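Local coordinates for fiber protein (Human adenovirus 16, PDB 3CNC) that forms the trimeric knob at the tip of the viral fiber and probably attaches the virus to host cells through the receptor CD46, at residues Leu57-Gly61 / Gly62-Gly66. Numbering follows the deposited sequence.
Sequences LVKNG and GLING
V58 and N65 face each other as a hydrogen-bonded antiparallel pair and exchange two backbone bonds, V58 N to N65 O at 2.9 Å and N65 N to V58 O at 2.8 Å. The second is the straighter, 166° at the hydrogen, and V58 O also receives a CA-H...O contact from I64. Nearer the turn, N60 N donates to L63 O over 2.7 Å, while L63 N returns a bond to N60 O at 3.0 Å. These last two bonds close a two-residue β hairpin: N60 to L63 form a type II' turn with G61 and G62 at its two corners. G61 has the positive phi, 66°, that the first corner of such a turn calls for. The hairpin joins strands 51-60 and 63-72 within the antiparallel sheet of the knob, and strand 211-216 flanks its second arm. Apolar contacts lie on the face of L57, K59 and I64. I64 reaches over the neighbouring strand with both branches: CG2, anti to its own backbone N, meets L57 CB at 4.0 Å, and CD1 lies 4.1 Å from K59 CG. Y215 packs against L57 and I64 on this face; the extended K59 chain carries NZ to a salt bridge with D220. V58, N60, L63 and N65 occupy the other face, where the side chains of N60 and N65 cross with their amide planes 65° apart. This face meets the other two subunits of the trimer: N60 and L63 pack on V58 of one neighbouring subunit, and V58 packs on N60 of the other.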
ATOM      1  N   LEU A  57       3.820   1.022 -13.109  1.00 45.60           N
ATOM      2  CA  LEU A  57       2.521   1.679 -12.986  1.00 45.60           C
ATOM      3  C   LEU A  57       1.481   0.696 -13.526  1.00 45.60           C
ATOM      4  O   LEU A  57       1.581   0.251 -14.671  1.00 45.60           O
ATOM      5  CB  LEU A  57       2.500   2.981 -13.800  1.00 29.99           C
ATOM      6  CG  LEU A  57       3.557   4.017 -13.382  1.00 29.99           C
ATOM      7  CD1 LEU A  57       3.433   5.263 -14.261  1.00 29.99           C
ATOM      8  CD2 LEU A  57       3.383   4.372 -11.926  1.00 29.99           C
ATOM      9  N   VAL A  58       0.496   0.347 -12.707  1.00 44.18           N
ATOM     10  CA  VAL A  58      -0.535  -0.593 -13.144  1.00 44.18           C
ATOM     11  C   VAL A  58      -1.976  -0.061 -13.053  1.00 44.18           C
ATOM     12  O   VAL A  58      -2.419   0.369 -11.986  1.00 44.18           O
ATOM     13  CB  VAL A  58      -0.474  -1.899 -12.333  1.00 49.93           C
ATOM     14  CG1 VAL A  58      -1.456  -2.905 -12.909  1.00 49.93           C
ATOM     15  CG2 VAL A  58       0.944  -2.444 -12.332  1.00 49.93           C
ATOM     16  N   LYS A  59      -2.697  -0.095 -14.170  1.00 47.75           N
ATOM     17  CA  LYS A  59      -4.089   0.350 -14.197  1.00 47.75           C
ATOM     18  C   LYS A  59      -4.940  -0.587 -13.355  1.00 47.75           C
ATOM     19  O   LYS A  59      -5.048  -1.778 -13.640  1.00 47.75           O
ATOM     20  CB  LYS A  59      -4.645   0.345 -15.616  1.00 48.79           C
ATOM     21  CG  LYS A  59      -4.160   1.455 -16.504  1.00 48.79           C
ATOM     22  CD  LYS A  59      -4.853   1.382 -17.854  1.00 48.79           C
ATOM     23  CE  LYS A  59      -4.483   2.569 -18.719  1.00 48.79           C
ATOM     24  NZ  LYS A  59      -5.199   2.530 -20.022  1.00 48.79           N
ATOM     25  N   ASN A  60      -5.554  -0.045 -12.317  1.00 56.73           N
ATOM     26  CA  ASN A  60      -6.397  -0.841 -11.450  1.00 56.73           C
ATOM     27  C   ASN A  60      -7.696  -0.065 -11.254  1.00 56.73           C
ATOM     28  O   ASN A  60      -7.869   0.648 -10.269  1.00 56.73           O
ATOM     29  CB  ASN A  60      -5.673  -1.070 -10.122  1.00 54.12           C
ATOM     30  CG  ASN A  60      -6.363  -2.098  -9.250  1.00 54.12           C
ATOM     31  OD1 ASN A  60      -7.086  -2.969  -9.746  1.00 54.12           O
ATOM     32  ND2 ASN A  60      -6.129  -2.014  -7.940  1.00 54.12           N
ATOM     33  N   GLY A  61      -8.608  -0.206 -12.206  1.00 56.76           N
ATOM     34  CA  GLY A  61      -9.862   0.514 -12.125  1.00 56.76           C
ATOM     35  C   GLY A  61      -9.566   1.999 -12.243  1.00 56.76           C
ATOM     36  O   GLY A  61      -8.815   2.409 -13.129  1.00 56.76           O
ATOM     37  N   GLY A  62     -10.136   2.803 -11.346  1.00 44.96           N
ATOM     38  CA  GLY A  62      -9.898   4.234 -11.391  1.00 44.96           C
ATOM     39  C   GLY A  62      -8.566   4.648 -10.787  1.00 44.96           C
ATOM     40  O   GLY A  62      -8.227   5.832 -10.780  1.00 44.96           O
ATOM     41  N   LEU A  63      -7.808   3.676 -10.283  1.00 48.49           N
ATOM     42  CA  LEU A  63      -6.507   3.939  -9.666  1.00 48.49           C
ATOM     43  C   LEU A  63      -5.332   3.366 -10.450  1.00 48.49           C
ATOM     44  O   LEU A  63      -5.492   2.519 -11.326  1.00 48.49           O
ATOM     45  CB  LEU A  63      -6.437   3.321  -8.263  1.00 37.93           C
ATOM     46  CG  LEU A  63      -7.383   3.747  -7.142  1.00 37.93           C
ATOM     47  CD1 LEU A  63      -7.154   2.876  -5.910  1.00 37.93           C
ATOM     48  CD2 LEU A  63      -7.134   5.231  -6.813  1.00 37.93           C
ATOM     49  N   ILE A  64      -4.148   3.866 -10.130  1.00 43.79           N
ATOM     50  CA  ILE A  64      -2.911   3.342 -10.693  1.00 43.79           C
ATOM     51  C   ILE A  64      -2.225   2.787  -9.447  1.00 43.79           C
ATOM     52  O   ILE A  64      -2.150   3.476  -8.428  1.00 43.79           O
ATOM     53  CB  ILE A  64      -1.962   4.433 -11.270  1.00 43.56           C
ATOM     54  CG1 ILE A  64      -2.479   4.972 -12.605  1.00 43.56           C
ATOM     55  CG2 ILE A  64      -0.553   3.841 -11.444  1.00 43.56           C
ATOM     56  CD1 ILE A  64      -2.534   3.954 -13.717  1.00 43.56           C
ATOM     57  N   ASN A  65      -1.786   1.534  -9.501  1.00 40.77           N
ATOM     58  CA  ASN A  65      -1.036   0.956  -8.389  1.00 40.77           C
ATOM     59  C   ASN A  65       0.436   1.113  -8.792  1.00 40.77           C
ATOM     60  O   ASN A  65       0.864   0.567  -9.820  1.00 40.77           O
ATOM     61  CB  ASN A  65      -1.362  -0.524  -8.213  1.00 69.75           C
ATOM     62  CG  ASN A  65      -2.611  -0.751  -7.398  1.00 69.75           C
ATOM     63  OD1 ASN A  65      -3.048  -1.886  -7.244  1.00 69.75           O
ATOM     64  ND2 ASN A  65      -3.194   0.326  -6.861  1.00 69.75           N
ATOM     65  N   GLY A  66       1.203   1.858  -8.001  1.00 41.00           N
ATOM     66  CA  GLY A  66       2.602   2.081  -8.338  1.00 41.00           C
ATOM     67  C   GLY A  66       3.639   1.384  -7.480  1.00 41.00           C
ATOM     68  O   GLY A  66       3.424   1.145  -6.292  1.00 41.00           O
TER